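PDB 4XWW: DR2417 from Deinococcus radiodurans, which degrades RNA from the 5' end as a dimeric two-metal exonuclease of the metallo-beta-lactamase superfamily and may also cut within chains. Local coordinates for residues L206-T211 with I410-L415; S379-Q384 with P401-P406. One frame throughout, in Å; residues are numbered along the deposited sequence.

Contact 1: L206-T211 with I410-L415; sequences LISDST and INHAKL
The imidazole of His412 is gripped at its rim: Ser210 OG, Ser208 OG and water 1 all lie at its edge, in or near the ring plane, while Asp209 O stands obliquely off CE1. Outside the two segments, Phe399 of the adjacent strand pairs with the same ring edge-to-face, and Leu387 and Pro401 also touch the side chain. With CG anti to the backbone N (chi1 -159°), the ring of His412 is carried off the helix to the end of strand 205-209 and the turn after it. Its ND1 donates to Ser210 OG at 2.8 Å, only 3° out of the ring plane. Ser210 OG is also hydrogen-bonded to Trp402 O, so one hydroxyl joins the histidine to a main-chain carbonyl of strand 398-402. Farther round the ring, CE1 comes within 3.5 Å of Ser208 CB and 3.4 Å of Ser208 OG. Water 1 bridges Ser208 OG (2.7 Å) and His412 NE2 (2.8 Å), which leaves both ring nitrogens with partners in a buried place and resists rotation of the ring. The contact fastens helix 406-417 to strand 205-209 of the second beta sheet in the metallo-beta-lactamase fold. The strand ends in Asp209, the predicted proton donor, whose place fits motif A of the beta-CASP nucleases; its side chain leaves the backbone on the side away from the helix. Asp209 OD1 closes an Asx turn by accepting Thr211 N from above the carboxylate plane, and takes Thr211 OG1 on its syn lone pair at 2.7 Å. OD2 is held by His381 and by the backbone N of Phe176. On the helix, Asn411 ND2 bonds Tyr362 OH of the second subunit.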
loop_
_atom_site.group_PDB
_atom_site.type_symbol
_atom_site.label_atom_id
_atom_site.label_comp_id
_atom_site.label_asym_id
_atom_site.label_seq_id
_atom_site.Cartn_x
_atom_site.Cartn_y
_atom_site.Cartn_z
ATOM N N LEU A 206 33.785 3.200 -2.273
ATOM C CA LEU A 206 32.794 3.504 -1.247
ATOM C C LEU A 206 31.489 2.730 -1.502
ATOM O O LEU A 206 30.973 2.700 -2.633
ATOM C CB LEU A 206 32.504 5.004 -1.208
ATOM C CG LEU A 206 31.302 5.414 -0.338
ATOM C CD1 LEU A 206 31.638 5.233 1.159
ATOM C CD2 LEU A 206 30.903 6.859 -0.626
ATOM N N ILE A 207 30.985 2.084 -0.455
ATOM C CA ILE A 207 29.654 1.472 -0.479
ATOM C C ILE A 207 28.789 2.219 0.533
ATOM O O ILE A 207 29.102 2.245 1.733
ATOM C CB ILE A 207 29.734 -0.049 -0.148
ATOM C CG1 ILE A 207 30.722 -0.770 -1.078
ATOM C CG2 ILE A 207 28.343 -0.709 -0.218
ATOM C CD1 ILE A 207 30.912 -2.227 -0.694
ATOM N N SER A 208 27.669 2.807 0.082
ATOM C CA SER A 208 26.921 3.695 0.971
ATOM C C SER A 208 25.417 3.493 0.886
ATOM O O SER A 208 24.856 3.121 -0.153
ATOM C CB SER A 208 27.290 5.155 0.677
ATOM O OG SER A 208 26.709 6.053 1.609
ATOM N N ASP A 209 24.789 3.760 2.022
ATOM C CA ASP A 209 23.370 3.538 2.268
ATOM C C ASP A 209 22.496 4.498 1.461
ATOM O O ASP A 209 22.532 5.698 1.690
ATOM C CB ASP A 209 23.150 3.704 3.778
ATOM C CG ASP A 209 21.700 3.533 4.216
ATOM O OD1 ASP A 209 20.807 3.203 3.395
ATOM O OD2 ASP A 209 21.477 3.698 5.437
ATOM N N SER A 210 21.702 3.973 0.529
ATOM C CA SER A 210 20.933 4.839 -0.369
ATOM C C SER A 210 19.478 5.033 0.036
ATOM O O SER A 210 18.724 5.665 -0.698
ATOM C CB SER A 210 20.947 4.285 -1.801
ATOM O OG SER A 210 22.270 3.970 -2.218
ATOM N N THR A 211 19.092 4.487 1.183
ATOM C CA THR A 211 17.682 4.448 1.584
ATOM C C THR A 211 16.939 5.766 1.371
ATOM O O THR A 211 15.845 5.804 0.767
ATOM C CB THR A 211 17.561 4.065 3.070
ATOM O OG1 THR A 211 18.183 2.796 3.275
ATOM C CG2 THR A 211 16.099 3.966 3.467
ATOM N N ILE A 410 20.082 5.036 -7.952
ATOM C CA ILE A 410 20.376 5.905 -9.089
ATOM C C ILE A 410 20.376 7.360 -8.628
ATOM O O ILE A 410 21.215 8.167 -9.047
ATOM C CB ILE A 410 19.376 5.655 -10.236
ATOM C CG1 ILE A 410 19.667 4.284 -10.853
ATOM C CG2 ILE A 410 19.465 6.754 -11.279
ATOM C CD1 ILE A 410 18.643 3.827 -11.876
ATOM N N ASN A 411 19.477 7.690 -7.711
ATOM C CA ASN A 411 19.483 9.033 -7.156
ATOM C C ASN A 411 20.697 9.317 -6.281
ATOM O O ASN A 411 21.166 10.444 -6.236
ATOM C CB ASN A 411 18.189 9.299 -6.399
ATOM C CG ASN A 411 17.113 9.764 -7.323
ATOM O OD1 ASN A 411 17.160 10.895 -7.801
ATOM N ND2 ASN A 411 16.175 8.882 -7.645
ATOM N N HIS A 412 21.229 8.290 -5.618
ATOM C CA HIS A 412 22.457 8.436 -4.837
ATOM C C HIS A 412 23.626 8.715 -5.795
ATOM O O HIS A 412 24.493 9.552 -5.531
ATOM C CB HIS A 412 22.700 7.162 -4.019
ATOM C CG HIS A 412 23.599 7.341 -2.828
ATOM N ND1 HIS A 412 23.789 6.336 -1.900
ATOM C CD2 HIS A 412 24.376 8.377 -2.427
ATOM C CE1 HIS A 412 24.638 6.750 -0.972
ATOM N NE2 HIS A 412 25.014 7.981 -1.267
ATOM N N ALA A 413 23.626 8.013 -6.928
ATOM C CA ALA A 413 24.658 8.197 -7.942
ATOM C C ALA A 413 24.612 9.624 -8.495
ATOM O O ALA A 413 25.643 10.263 -8.688
ATOM C CB ALA A 413 24.485 7.165 -9.068
ATOM N N LYS A 414 23.406 10.120 -8.750
ATOM C CA LYS A 414 23.237 11.477 -9.272
ATOM C C LYS A 414 23.690 12.537 -8.275
ATOM O O LYS A 414 24.313 13.531 -8.661
ATOM C CB LYS A 414 21.773 11.725 -9.641
ATOM C CG LYS A 414 21.308 10.958 -10.881
ATOM C CD LYS A 414 19.871 11.333 -11.245
ATOM C CE LYS A 414 19.301 10.405 -12.309
ATOM N NZ LYS A 414 20.100 10.432 -13.561
ATOM N N LEU A 415 23.385 12.314 -7.000
ATOM C CA LEU A 415 23.865 13.198 -5.938
ATOM C C LEU A 415 25.399 13.296 -5.975
ATOM O O LEU A 415 25.979 14.375 -5.865
ATOM C CB LEU A 415 23.406 12.694 -4.568
ATOM C CG LEU A 415 23.884 13.510 -3.369
ATOM C CD1 LEU A 415 23.326 14.925 -3.416
ATOM C CD2 LEU A 415 23.470 12.819 -2.067
HETATM O O HOH W 1 27.122 8.481 0.571
#

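Contact 2: S379-Q384 with P401-P406; sequences SGHASQ and PWHGEP. With ZN (zinc ion), chain F; nucleotides of chain C.
His381 carries CG anti to its carbonyl carbon (chi1 -57°) and His403 carries CG anti to its backbone N (chi1 -158°), settings that bring the two side chains across each other at about a right angle. They come closest at ring carbons, His381 CE1 lying 3.6 Å from His403 CE1, with the ring planes inclined by 37° in an oblique pair. Only His381 turns a nitrogen to the phosphate that links U2 and U3 of chain C; His403 reaches it through a metal-bound water. His381 NE2 donates to U3 OP1 at 2.7 Å, the oxygen meeting the ring at its edge in a somewhat bent bond. His403 NE2 instead binds zinc at 2.2 Å, and water 2 sits 2.0 Å from the same zinc ion and donates to U3 OP2 over 2.8 Å. Asp88 and His89 complete this zinc site. One nonbridging oxygen is thus held by a histidine and the other by a zinc-bound water, an arrangement consistent with gripping the bond to be cut. U2 O2' lies 3.4 Å from His381 NE2 and also at the edge of the His403 ring. Upstream, Gly380 N gives a nearly straight hydrogen bond to U2 OP1 (3.1 Å), steadying the 5' side of the RNA. Asp209 holds ND1 of His381, the predicted proton acceptor, and His403 CB rests against a face of Trp402, offset toward its rim. His381 and His403 match the positions of beta-CASP motifs B and C. Segment 379-384 is the loop leading from strand 367-369 into helix 384-394, whereas 401-406 turns from the end of strand 398-402, neighbour of strand 205-209, into helix 406-417.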
loop_
_atom_site.group_PDB
_atom_site.type_symbol
_atom_site.label_atom_id
_atom_site.label_comp_id
_atom_site.label_asym_id
_atom_site.label_seq_id
_atom_site.Cartn_x
_atom_site.Cartn_y
_atom_site.Cartn_z
ATOM N N SER A 379 13.933 9.223 10.871
ATOM C CA SER A 379 14.479 8.072 10.153
ATOM C C SER A 379 15.837 7.630 10.711
ATOM O O SER A 379 16.613 8.449 11.208
ATOM C CB SER A 379 14.621 8.419 8.658
ATOM O OG SER A 379 15.260 7.375 7.931
ATOM N N GLY A 380 16.107 6.338 10.619
ATOM C CA GLY A 380 17.431 5.830 10.928
ATOM C C GLY A 380 18.435 6.078 9.808
ATOM O O GLY A 380 19.608 5.727 9.959
ATOM N N HIS A 381 17.994 6.618 8.669
ATOM C CA HIS A 381 18.915 6.700 7.526
ATOM C C HIS A 381 19.178 8.140 7.054
ATOM O O HIS A 381 18.301 9.001 7.083
ATOM C CB HIS A 381 18.408 5.853 6.352
ATOM C CG HIS A 381 18.182 4.409 6.676
ATOM N ND1 HIS A 381 19.140 3.443 6.450
ATOM C CD2 HIS A 381 17.112 3.766 7.210
ATOM C CE1 HIS A 381 18.666 2.265 6.816
ATOM N NE2 HIS A 381 17.440 2.434 7.280
ATOM N N ALA A 382 20.406 8.351 6.587
ATOM C CA ALA A 382 20.893 9.614 6.031
ATOM C C ALA A 382 20.112 10.143 4.853
ATOM O O ALA A 382 19.889 9.422 3.887
ATOM C CB ALA A 382 22.338 9.435 5.603
ATOM N N SER A 383 19.771 11.427 4.908
ATOM C CA SER A 383 19.226 12.115 3.752
ATOM C C SER A 383 20.392 12.669 2.929
ATOM O O SER A 383 21.559 12.423 3.257
ATOM C CB SER A 383 18.271 13.215 4.207
ATOM O OG SER A 383 17.192 12.633 4.918
ATOM N N GLN A 384 20.076 13.413 1.872
ATOM C CA GLN A 384 21.093 13.833 0.895
ATOM C C GLN A 384 22.277 14.600 1.493
ATOM O O GLN A 384 23.429 14.363 1.100
ATOM C CB GLN A 384 20.439 14.686 -0.218
ATOM C CG GLN A 384 19.545 13.873 -1.143
ATOM C CD GLN A 384 18.781 14.731 -2.155
ATOM O OE1 GLN A 384 18.883 15.955 -2.154
ATOM N NE2 GLN A 384 18.002 14.077 -3.011
ATOM N N PRO A 401 26.464 2.601 -4.829
ATOM C CA PRO A 401 25.298 2.918 -3.996
ATOM C C PRO A 401 24.521 1.639 -3.688
ATOM O O PRO A 401 24.266 0.823 -4.584
ATOM C CB PRO A 401 24.499 3.896 -4.864
ATOM C CG PRO A 401 25.026 3.683 -6.271
ATOM C CD PRO A 401 26.465 3.332 -6.104
ATOM N N TRP A 402 24.129 1.487 -2.427
ATOM C CA TRP A 402 23.718 0.202 -1.876
ATOM C C TRP A 402 22.489 0.395 -0.968
ATOM O O TRP A 402 22.109 1.537 -0.709
ATOM C CB TRP A 402 24.945 -0.418 -1.147
ATOM C CG TRP A 402 24.637 -1.425 -0.092
ATOM C CD1 TRP A 402 24.440 -2.768 -0.270
ATOM C CD2 TRP A 402 24.517 -1.181 1.308
ATOM N NE1 TRP A 402 24.167 -3.365 0.931
ATOM C CE2 TRP A 402 24.207 -2.411 1.919
ATOM C CE3 TRP A 402 24.641 -0.038 2.110
ATOM C CZ2 TRP A 402 24.024 -2.542 3.301
ATOM C CZ3 TRP A 402 24.431 -0.159 3.494
ATOM C CH2 TRP A 402 24.125 -1.408 4.064
ATOM N N HIS A 403 21.860 -0.692 -0.512
ATOM C CA HIS A 403 20.725 -0.609 0.422
ATOM C C HIS A 403 19.630 0.323 -0.130
ATOM O O HIS A 403 19.211 1.301 0.508
ATOM C CB HIS A 403 21.202 -0.133 1.820
ATOM C CG HIS A 403 20.278 -0.487 2.953
ATOM N ND1 HIS A 403 19.104 0.202 3.184
ATOM C CD2 HIS A 403 20.377 -1.397 3.951
ATOM C CE1 HIS A 403 18.510 -0.286 4.259
ATOM N NE2 HIS A 403 19.251 -1.264 4.739
ATOM N N GLY A 404 19.187 0.015 -1.345
ATOM C CA GLY A 404 18.149 0.799 -1.980
ATOM C C GLY A 404 17.639 0.085 -3.203
ATOM O O GLY A 404 18.345 -0.720 -3.794
ATOM N N GLU A 405 16.402 0.398 -3.579
ATOM C CA GLU A 405 15.853 -0.041 -4.857
ATOM C C GLU A 405 16.546 0.771 -5.948
ATOM O O GLU A 405 17.189 1.756 -5.641
ATOM C CB GLU A 405 14.344 0.162 -4.868
ATOM C CG GLU A 405 13.646 -0.720 -3.839
ATOM C CD GLU A 405 12.187 -0.355 -3.619
ATOM O OE1 GLU A 405 11.754 0.718 -4.084
ATOM O OE2 GLU A 405 11.484 -1.163 -2.980
ATOM N N PRO A 406 16.399 0.385 -7.224
ATOM C CA PRO A 406 17.102 1.167 -8.251
ATOM C C PRO A 406 16.816 2.677 -8.178
ATOM O O PRO A 406 17.758 3.462 -8.375
ATOM C CB PRO A 406 16.593 0.539 -9.551
ATOM C CG PRO A 406 16.388 -0.939 -9.151
ATOM C CD PRO A 406 15.715 -0.787 -7.802
HETATM ZN ZN ZN F . 19.173 -2.230 6.681
ATOM P P U C 2 13.028 4.843 8.784
ATOM O OP1 U C 2 13.744 4.368 9.988
ATOM O OP2 U C 2 13.692 5.790 7.860
ATOM O "O5'" U C 2 12.575 3.599 7.898
ATOM C "C5'" U C 2 11.938 2.452 8.482
ATOM C "C4'" U C 2 12.384 1.190 7.780
ATOM O "O4'" U C 2 11.767 1.109 6.463
ATOM C "C3'" U C 2 13.887 1.053 7.549
ATOM O "O3'" U C 2 14.264 -0.294 7.790
ATOM C "C2'" U C 2 14.035 1.340 6.058
ATOM O "O2'" U C 2 15.174 0.729 5.489
ATOM C "C1'" U C 2 12.744 0.732 5.521
ATOM N N1 U C 2 12.343 1.233 4.200
ATOM C C2 U C 2 11.861 0.316 3.286
ATOM O O2 U C 2 11.753 -0.872 3.535
ATOM N N3 U C 2 11.512 0.845 2.069
ATOM C C4 U C 2 11.593 2.163 1.677
ATOM O O4 U C 2 11.234 2.480 0.542
ATOM C C5 U C 2 12.105 3.049 2.676
ATOM C C6 U C 2 12.454 2.566 3.875
ATOM P P U C 3 15.626 -0.611 8.553
ATOM O OP1 U C 3 16.241 0.677 8.947
ATOM O OP2 U C 3 16.397 -1.575 7.736
ATOM O "O5'" U C 3 15.127 -1.328 9.882
ATOM C "C5'" U C 3 14.162 -0.692 10.733
ATOM C "C4'" U C 3 13.142 -1.702 11.190
ATOM O "O4'" U C 3 12.086 -1.806 10.196
ATOM C "C3'" U C 3 13.683 -3.115 11.395
ATOM O "O3'" U C 3 13.155 -3.663 12.591
ATOM C "C2'" U C 3 13.170 -3.871 10.173
ATOM O "O2'" U C 3 12.977 -5.252 10.401
ATOM C "C1'" U C 3 11.840 -3.167 9.922
ATOM N N1 U C 3 11.377 -3.288 8.535
ATOM C C2 U C 3 10.077 -3.704 8.325
ATOM O O2 U C 3 9.307 -3.954 9.236
ATOM N N3 U C 3 9.712 -3.810 7.007
ATOM C C4 U C 3 10.493 -3.553 5.901
ATOM O O4 U C 3 10.015 -3.696 4.774
ATOM C C5 U C 3 11.826 -3.133 6.201
ATOM C C6 U C 3 12.215 -3.023 7.477
HETATM O O HOH W 2 19.020 -0.857 8.159
#

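How the contacts relate
Centred about 7 Å apart, the two contacts share neighbouring parallel strands, 205-209 and 398-402, whose ends lead into the active site. Asp209 of contact 1 joins His381 of contact 2 through OD2 and ND1, 2.6 Å apart, so the predicted proton donor positions the histidine that holds the RNA phosphate. A backbone bond from Ser210 N to Trp402 O (2.8 Å) ties the ends of these strands together, and Thr211 OG1 makes a weak bond to His403 ND1 behind the zinc. The side chain of Asp209 is about 6 Å from a zinc ion. Helix 406-417, which contact 1 fixes through His412, directly follows the turn bearing His403, and both contacts reach the second subunit.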